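Local coordinates for protein putative retaining b-glycosidase (Saccharophagus degradans, PDB 5A95) that hydrolyses beta-glucans, probably as a retaining glycoside hydrolase of family 5, subfamily 26, with an activity classed as licheninase (mixed-linkage beta-1,3-1,4-glucanase), at residues Gly70-Asp75 with Thr328-Asp333; Ile102-His107 with Ile135-Asp140; Leu212-Tyr217 with Ile244-Ile249. The protein carries 1 engineered substitution. All blocks are in the same frame, centred on the assembly; numbering follows the deposited sequence. Where two conformers were deposited one is given.

Contact 1 (Gly70-Asp75 with Thr328-Asp333). With BGC (beta-D-glucopyranose), chain D.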
# COMPACT_ATOMS: atom_id res chain seq x y z
N GLY A 70 1.34 17.70 31.85
CA GLY A 70 2.75 17.67 31.48
C GLY A 70 3.07 18.35 30.18
O GLY A 70 2.44 19.34 29.82
N VAL A 71 4.06 17.79 29.49
CA VAL A 71 4.61 18.42 28.31
C VAL A 71 4.92 17.39 27.24
O VAL A 71 5.14 16.21 27.53
CB VAL A 71 5.91 19.20 28.61
CG1 VAL A 71 5.70 20.21 29.71
CG2 VAL A 71 7.06 18.28 28.99
N ASN A 72 4.94 17.86 25.99
CA ASN A 72 5.66 17.23 24.90
C ASN A 72 7.14 17.52 25.02
O ASN A 72 7.53 18.63 25.40
CB ASN A 72 5.20 17.82 23.57
CG ASN A 72 3.83 17.34 23.16
OD1 ASN A 72 3.73 16.32 22.50
ND2 ASN A 72 2.78 18.04 23.58
N ILE A 73 7.95 16.55 24.60
CA ILE A 73 9.33 16.79 24.22
C ILE A 73 9.41 16.50 22.74
O ILE A 73 8.42 16.06 22.12
CB ILE A 73 10.32 15.96 25.04
CG1 ILE A 73 10.04 14.46 24.90
CG2 ILE A 73 10.30 16.40 26.51
CD1 ILE A 73 11.08 13.57 25.57
N ALA A 74 10.55 16.80 22.13
CA ALA A 74 10.73 16.54 20.71
C ALA A 74 10.84 15.03 20.41
O ALA A 74 11.01 14.20 21.30
CB ALA A 74 11.94 17.30 20.15
N ASP A 75 10.78 14.70 19.12
CA ASP A 75 11.03 13.34 18.67
C ASP A 75 12.39 12.83 19.18
O ASP A 75 13.38 13.56 19.21
CB ASP A 75 11.00 13.29 17.13
CG ASP A 75 11.34 11.95 16.57
OD1 ASP A 75 12.54 11.71 16.31
OD2 ASP A 75 10.41 11.14 16.32
N THR A 328 -1.01 18.19 27.76
CA THR A 328 0.42 18.20 27.58
C THR A 328 0.80 19.36 26.66
O THR A 328 0.48 19.37 25.47
CB THR A 328 0.98 16.89 27.04
OG1 THR A 328 0.32 16.47 25.86
CG2 THR A 328 0.88 15.78 28.06
N VAL A 329 1.51 20.35 27.20
CA VAL A 329 1.85 21.56 26.48
C VAL A 329 2.85 21.22 25.36
O VAL A 329 3.73 20.36 25.53
CB VAL A 329 2.50 22.58 27.44
CG1 VAL A 329 2.85 23.89 26.74
CG2 VAL A 329 1.57 22.87 28.61
N TRP A 330 2.74 21.94 24.25
CA TRP A 330 3.69 21.84 23.13
C TRP A 330 4.54 23.12 23.12
O TRP A 330 3.96 24.19 23.01
CB TRP A 330 2.92 21.68 21.78
CG TRP A 330 3.83 21.57 20.58
CD1 TRP A 330 4.42 22.59 19.90
CD2 TRP A 330 4.33 20.36 20.00
NE1 TRP A 330 5.21 22.10 18.89
CE2 TRP A 330 5.18 20.73 18.94
CE3 TRP A 330 4.13 19.01 20.27
CZ2 TRP A 330 5.85 19.79 18.15
CZ3 TRP A 330 4.78 18.08 19.50
CH2 TRP A 330 5.62 18.46 18.43
N VAL A 331 5.88 23.05 23.20
CA VAL A 331 6.69 21.83 23.35
C VAL A 331 7.92 22.18 24.21
O VAL A 331 8.44 23.30 24.12
CB VAL A 331 7.13 21.29 21.97
CG1 VAL A 331 7.85 22.34 21.16
CG2 VAL A 331 7.97 20.02 22.09
N PHE A 332 8.37 21.24 25.04
CA PHE A 332 9.52 21.44 25.90
C PHE A 332 10.78 21.12 25.11
O PHE A 332 11.35 20.06 25.22
CB PHE A 332 9.38 20.59 27.16
CG PHE A 332 10.32 21.00 28.25
CD1 PHE A 332 9.96 22.01 29.13
CD2 PHE A 332 11.54 20.36 28.44
CE1 PHE A 332 10.80 22.37 30.17
CE2 PHE A 332 12.38 20.72 29.49
CZ PHE A 332 12.01 21.74 30.33
N ASP A 333 11.17 22.10 24.30
CA ASP A 333 12.29 22.03 23.38
C ASP A 333 12.66 23.46 23.07
O ASP A 333 11.77 24.31 22.98
CB ASP A 333 11.85 21.33 22.08
CG ASP A 333 13.01 20.97 21.21
OD1 ASP A 333 13.70 19.98 21.54
OD2 ASP A 333 13.29 21.69 20.21
C2 BGC D . 2.05 20.03 14.85
C3 BGC D . 3.45 20.20 15.45
C4 BGC D . 3.95 21.62 15.15
C5 BGC D . 2.94 22.64 15.64
C6 BGC D . 3.39 24.06 15.41
C1 BGC D . 1.11 21.21 15.10
O1 BGC D . 0.06 21.27 14.17
O2 BGC D . 1.47 18.76 15.33
O3 BGC D . 4.29 19.13 14.92
O4 BGC D . 5.24 21.95 15.70
O5 BGC D . 1.76 22.44 14.88
O6 BGC D . 2.26 24.87 15.74
O HOH W 1 12.62 18.31 23.46

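Contact 2 (Ile102-His107 with Ile135-Asp140). With BGC (beta-D-glucopyranose), chain B.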
# COMPACT_ATOMS: atom_id res chain seq x y z
N ILE A 102 4.82 12.88 30.21
CA ILE A 102 5.52 13.34 29.03
C ILE A 102 4.90 12.67 27.80
O ILE A 102 4.67 11.45 27.80
CB ILE A 102 7.02 13.00 29.10
CG1 ILE A 102 7.65 13.82 30.22
CG2 ILE A 102 7.72 13.30 27.78
CD1 ILE A 102 9.09 13.50 30.53
N ARG A 103 4.64 13.48 26.77
CA ARG A 103 4.17 12.99 25.47
C ARG A 103 5.36 12.91 24.51
O ARG A 103 6.12 13.88 24.37
CB ARG A 103 3.10 13.89 24.90
CG ARG A 103 2.56 13.51 23.52
CD ARG A 103 1.36 14.36 23.22
NE ARG A 103 0.65 14.13 21.96
CZ ARG A 103 0.73 14.88 20.86
NH1 ARG A 103 1.68 15.79 20.71
NH2 ARG A 103 -0.16 14.70 19.88
N LEU A 104 5.52 11.75 23.88
CA LEU A 104 6.59 11.48 22.92
C LEU A 104 6.00 11.52 21.51
O LEU A 104 5.24 10.63 21.17
CB LEU A 104 7.20 10.10 23.18
CG LEU A 104 7.82 9.81 24.55
CD1 LEU A 104 8.47 8.42 24.54
CD2 LEU A 104 8.84 10.87 24.91
N PRO A 105 6.34 12.54 20.71
CA PRO A 105 5.77 12.66 19.36
C PRO A 105 6.64 11.90 18.38
O PRO A 105 7.60 12.45 17.82
CB PRO A 105 5.79 14.16 19.11
CG PRO A 105 6.98 14.65 19.85
CD PRO A 105 7.10 13.76 21.08
N ILE A 106 6.29 10.63 18.14
CA ILE A 106 7.08 9.74 17.32
C ILE A 106 6.78 10.01 15.86
O ILE A 106 5.69 9.71 15.38
CB ILE A 106 6.82 8.28 17.71
CG1 ILE A 106 7.24 8.09 19.18
CG2 ILE A 106 7.54 7.31 16.78
CD1 ILE A 106 6.60 6.93 19.90
N HIS A 107 7.73 10.63 15.17
CA HIS A 107 7.52 10.99 13.79
C HIS A 107 7.78 9.79 12.88
O HIS A 107 8.82 9.15 13.00
CB HIS A 107 8.43 12.14 13.37
CG HIS A 107 8.01 13.45 13.93
ND1 HIS A 107 7.78 13.67 15.27
CD2 HIS A 107 7.78 14.64 13.32
CE1 HIS A 107 7.45 14.94 15.45
NE2 HIS A 107 7.44 15.55 14.28
N ILE A 135 6.34 9.09 36.74
CA ILE A 135 5.54 9.80 35.74
C ILE A 135 5.16 8.87 34.59
O ILE A 135 5.66 7.75 34.47
CB ILE A 135 6.25 11.05 35.24
CG1 ILE A 135 7.47 10.69 34.41
CG2 ILE A 135 6.54 11.95 36.45
CD1 ILE A 135 8.13 11.85 33.75
N TYR A 136 4.22 9.34 33.79
CA TYR A 136 3.60 8.52 32.75
C TYR A 136 3.94 9.01 31.34
O TYR A 136 4.29 10.17 31.16
CB TYR A 136 2.09 8.55 32.93
CG TYR A 136 1.64 7.86 34.20
CD1 TYR A 136 1.40 6.49 34.20
CD2 TYR A 136 1.49 8.56 35.40
CE1 TYR A 136 1.01 5.83 35.36
CE2 TYR A 136 1.12 7.90 36.57
CZ TYR A 136 0.87 6.55 36.54
OH TYR A 136 0.46 5.92 37.69
N LEU A 137 3.83 8.11 30.37
CA LEU A 137 4.06 8.45 28.98
C LEU A 137 2.78 8.36 28.17
O LEU A 137 1.99 7.43 28.32
CB LEU A 137 5.10 7.51 28.36
CG LEU A 137 6.48 7.61 29.00
CD1 LEU A 137 7.34 6.46 28.48
CD2 LEU A 137 7.14 8.94 28.68
N ILE A 138 2.65 9.31 27.25
CA ILE A 138 1.72 9.24 26.13
C ILE A 138 2.57 8.98 24.89
O ILE A 138 3.45 9.78 24.58
CB ILE A 138 0.92 10.55 25.97
CG1 ILE A 138 0.08 10.84 27.22
CG2 ILE A 138 0.08 10.49 24.69
CD1 ILE A 138 -0.67 12.14 27.14
N LEU A 139 2.30 7.89 24.17
CA LEU A 139 3.00 7.62 22.94
C LEU A 139 2.11 8.07 21.80
O LEU A 139 0.97 7.62 21.67
CB LEU A 139 3.33 6.14 22.79
CG LEU A 139 4.19 5.55 23.91
CD1 LEU A 139 4.52 4.08 23.63
CD2 LEU A 139 5.46 6.35 24.17
N ASP A 140 2.64 8.99 21.00
CA ASP A 140 1.91 9.68 19.94
C ASP A 140 2.51 9.32 18.59
O ASP A 140 3.68 9.56 18.33
CB ASP A 140 2.00 11.19 20.25
CG ASP A 140 1.87 12.08 19.04
OD1 ASP A 140 1.16 11.78 18.08
OD2 ASP A 140 2.54 13.15 19.07
C2 BGC B . 7.40 22.82 15.13
C3 BGC B . 8.49 22.67 14.08
C4 BGC B . 8.91 21.23 13.94
C5 BGC B . 7.70 20.32 13.72
C6 BGC B . 8.02 18.85 13.80
C1 BGC B . 6.26 21.90 14.72
O2 BGC B . 7.00 24.19 15.14
O3 BGC B . 9.62 23.44 14.50
O4 BGC B . 9.78 21.11 12.82
O5 BGC B . 6.73 20.56 14.72
O6 BGC B . 6.83 18.09 13.60

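Contact 3 (Leu212-Tyr217 with Ile244-Ile249). With NA (sodium ion), chain L.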
# COMPACT_ATOMS: atom_id res chain seq x y z
N LEU A 212 -7.83 0.06 14.41
CA LEU A 212 -6.61 0.16 15.19
C LEU A 212 -6.86 -0.26 16.66
O LEU A 212 -6.06 -0.98 17.25
CB LEU A 212 -6.03 1.57 15.13
CG LEU A 212 -5.52 2.03 13.75
CD1 LEU A 212 -5.14 3.49 13.77
CD2 LEU A 212 -4.35 1.20 13.31
N ILE A 213 -7.94 0.23 17.25
CA ILE A 213 -8.30 -0.11 18.63
C ILE A 213 -8.46 -1.62 18.78
O ILE A 213 -8.00 -2.19 19.77
CB ILE A 213 -9.55 0.66 19.07
CG1 ILE A 213 -9.22 2.16 19.21
CG2 ILE A 213 -10.06 0.10 20.40
CD1 ILE A 213 -10.44 3.04 19.17
N ASP A 214 -9.11 -2.26 17.82
CA ASP A 214 -9.31 -3.71 17.95
C ASP A 214 -7.99 -4.46 17.97
O ASP A 214 -7.84 -5.40 18.74
CB ASP A 214 -10.22 -4.21 16.83
CG ASP A 214 -11.67 -3.81 17.02
OD1 ASP A 214 -12.04 -3.43 18.15
OD2 ASP A 214 -12.45 -3.86 16.04
N MET A 215 -7.03 -4.08 17.12
CA MET A 215 -5.72 -4.71 17.14
C MET A 215 -5.01 -4.51 18.46
O MET A 215 -4.36 -5.41 18.98
CB MET A 215 -4.77 -4.10 16.08
CG MET A 215 -5.02 -4.44 14.65
SD MET A 215 -3.87 -3.47 13.64
CE MET A 215 -2.33 -4.35 13.99
N ILE A 216 -5.09 -3.28 18.98
CA ILE A 216 -4.45 -2.93 20.23
C ILE A 216 -5.07 -3.72 21.40
O ILE A 216 -4.36 -4.36 22.19
CB ILE A 216 -4.52 -1.42 20.46
CG1 ILE A 216 -3.62 -0.70 19.45
CG2 ILE A 216 -4.13 -1.05 21.88
CD1 ILE A 216 -3.87 0.79 19.36
N TYR A 217 -6.40 -3.67 21.49
CA TYR A 217 -7.10 -4.34 22.59
C TYR A 217 -6.92 -5.85 22.58
O TYR A 217 -6.93 -6.46 23.65
CB TYR A 217 -8.57 -3.95 22.59
CG TYR A 217 -8.90 -2.61 23.23
CD1 TYR A 217 -7.96 -1.83 23.89
CD2 TYR A 217 -10.22 -2.15 23.20
CE1 TYR A 217 -8.32 -0.66 24.52
CE2 TYR A 217 -10.59 -0.98 23.82
CZ TYR A 217 -9.63 -0.23 24.47
OH TYR A 217 -9.98 0.92 25.15
N ILE A 244 -16.81 6.66 18.81
CA ILE A 244 -16.13 5.38 18.68
C ILE A 244 -16.86 4.35 19.54
O ILE A 244 -17.12 4.60 20.73
CB ILE A 244 -14.69 5.51 19.19
CG1 ILE A 244 -13.89 6.51 18.38
CG2 ILE A 244 -14.00 4.16 19.29
CD1 ILE A 244 -13.61 6.09 16.97
N GLU A 245 -17.18 3.20 18.95
CA GLU A 245 -18.01 2.21 19.62
C GLU A 245 -17.17 1.20 20.40
O GLU A 245 -17.29 -0.01 20.17
CB GLU A 245 -18.93 1.53 18.60
CG GLU A 245 -19.97 2.50 18.03
CD GLU A 245 -20.84 1.84 17.00
OE1 GLU A 245 -21.73 1.11 17.43
OE2 GLU A 245 -20.66 2.04 15.80
N ARG A 246 -16.31 1.70 21.29
CA ARG A 246 -15.48 0.87 22.12
C ARG A 246 -15.42 1.54 23.49
O ARG A 246 -15.56 2.75 23.60
CB ARG A 246 -14.05 0.76 21.52
CG ARG A 246 -13.99 0.28 20.07
CD ARG A 246 -14.30 -1.19 19.94
NE ARG A 246 -14.12 -1.74 18.59
CZ ARG A 246 -15.04 -1.70 17.62
NH1 ARG A 246 -16.19 -1.09 17.79
NH2 ARG A 246 -14.80 -2.29 16.47
N GLU A 247 -15.22 0.75 24.53
CA GLU A 247 -15.01 1.24 25.88
C GLU A 247 -13.56 1.66 26.07
O GLU A 247 -12.66 1.20 25.37
CB GLU A 247 -15.33 0.15 26.91
CG GLU A 247 -16.77 -0.33 26.95
CD GLU A 247 -17.69 0.63 27.68
OE1 GLU A 247 -17.24 1.27 28.67
OE2 GLU A 247 -18.86 0.75 27.25
N GLY A 248 -13.35 2.52 27.06
CA GLY A 248 -12.03 2.87 27.54
C GLY A 248 -11.23 3.82 26.67
O GLY A 248 -10.02 3.86 26.79
N ILE A 249 -11.94 4.61 25.88
CA ILE A 249 -11.41 5.57 24.89
C ILE A 249 -11.38 6.96 25.49
O ILE A 249 -12.33 7.37 26.17
CB ILE A 249 -12.38 5.59 23.62
CG1 ILE A 249 -12.57 4.17 23.09
CG2 ILE A 249 -11.93 6.52 22.51
CD1 ILE A 249 -11.26 3.47 22.84
NA NA L . -1.78 -5.83 17.99
O HOH W 2 0.46 -6.50 19.43

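Contact 1 (Gly70-Asp75 with Thr328-Asp333)
Asn72 meets Val329 with both its main chain and its amide, and the packing here is tight. Its backbone N donates to Val329 O at 2.8 Å, while ND2 reaches the same oxygen from above the carbonyl plane at 3.2 Å. With CG beside the residue's own backbone N (chi1 -74°), the amide comes to lie by Val329 O and crosses the Trp330 ring obliquely, Asn72 CG lying 3.4 Å from Trp330 CE3. Its rotation is fixed from outside as well, because OD1 is hydrogen-bonded to Arg103 and ND2 to Thr290 O. A cis peptide bond follows Trp330, and beyond Val331 the chain returns to bond Phe332 N to Asn72 O at 2.8 Å. The far end is looser: between Ala74 and Asp333 a water accepts from Ala74 N and donates to Phe332 O and to Asp333 OD1, an oxygen that also pairs with Lys78. On the pocket side, the Trp330 ring carries Val331 CB on one face and a bound glucose unit on the opposite face, the sugar C3 lying 3.6 Å above the ring plane near its rim. NE1 is anchored to Ser337 O. With an alanine in place of Trp330 the sugar would probably lose its platform, Ser337 O its donor, and the Asn72 amide the ring it leans on. Pairing of strands 65-72 and 326-329 in parallel closes the (beta/alpha)8 barrel, and a tryptophan before a non-proline cis peptide at the end of the last strand is typical of the family 5 active site.

Contact 2 (Ile102-His107 with Ile135-Asp140)
Leu104 and Ile138 lie at the middle of a parallel strand pair, Leu104 N donating to Ile138 O at 2.9 Å, within a beta-alpha-beta crossover of the (beta/alpha)8 barrel whose connection is almost entirely helical. Four further backbone bonds run from Ile102 N on Tyr136 O to Ile106 N on Asp140 O. On the face with Ile102 and Leu137, aliphatic groups turn to the surrounding helices: Ile102 CD1 meets Ile135 CD1 at 3.7 Å, with helices 87-96 and 116-133 packed against them. The other face mixes Arg103 and Asp140 with Ile138 and Pro105. Arg103 begins there with CB against Ile138 CB. Its CG, placed anti to the backbone N (chi1 178°), touches both Ile138 CG2 and Asp140 CB, and the chain stays extended to NE, which lies 3.7 Å from Asp140 CB. At the tip CZ sits beneath Asp140 OD2, the oxygen 3.0 Å above the centre of the guanidinium and the two planes stacked 16° apart. This salt bridge is therefore one of charge alone, with no N-H aimed at the oxygen. The N-H groups serve instead Glu185 (NE), Gln291 (NH1) and Asn188 (NH2), so the rotation of the guanidinium is fixed, while Asp140 OD2 is bonded to His142 ND1. Past the strand, His107 ND1 donates to Pro105 O at 2.8 Å, which sets the imidazole so that His107 NE2, with the sugar oxygen in the ring plane, makes a 2.7 Å hydrogen bond to O6 of a bound glucose.

Contact 3 (Leu212-Tyr217 with Ile244-Ile249)
Asp214 and Arg246 are brought together by the torsions of both side chains: the carboxylate carbon of Asp214 stands beside its own backbone N (chi1 -73°), and Arg246 CG, likewise beside its backbone N, lies 3.9 Å from Ile213 CG2 before a bend at chi2 (-73°) turns the guanidinium to the acid. The grip is side-on and two-pronged. Arg246 NE donates to Asp214 OD1 at 2.7 Å and Arg246 NH2 to Asp214 OD2 at 2.9 Å, each on the syn side of its oxygen, with the two flat groups nearly coplanar at 13°. The remaining nitrogen, NH1, turns back to Glu245 O, meeting it from above the carbonyl plane, so the guanidinium is fixed by the loop as well as by the helix. These bonds tie helix 202-219, on the outside of the (beta/alpha)8 barrel, to the loop that leads into strand 250-252. One helical turn on, Tyr217 OH donates to Glu247 O at 2.7 Å, in the carbonyl plane and on a lone pair. Gly248 passes close by, where a CB would run into that hydroxyl. Towards the interior, Ile213 CD1 meets Ile249 CD1 tip to tip at 3.8 Å and also touches Ile244 CG2 at 3.7 Å, while Ile213 CG2 lies over one face of the Tyr217 ring, near its rim. On the helix's other flank, Met215 O binds a sodium ion at 2.8 Å, together with a water and Thr196 O of the third subunit.

How the contacts relate
Contacts 1 and 2 are wholly buried and belong to one barrel wall: strands 65-72 and 101-106 are neighbours, and Val71 O lies 2.9 Å from Arg103 N, probably a hydrogen bond from one contact to the other. Both end in the glucan pocket, Trp330 offering a ring face and His107 a ring nitrogen. Contact 3, partly exposed and centred about 26 Å from the centre of contact 1, joins an outer helix to a loop. Its charges pair coplanar with N-H groups aimed at oxygens, whereas contact 2 stacks carboxylate on guanidinium. Backbone bonds dominate between the strands; in contact 3 side chains do the joining.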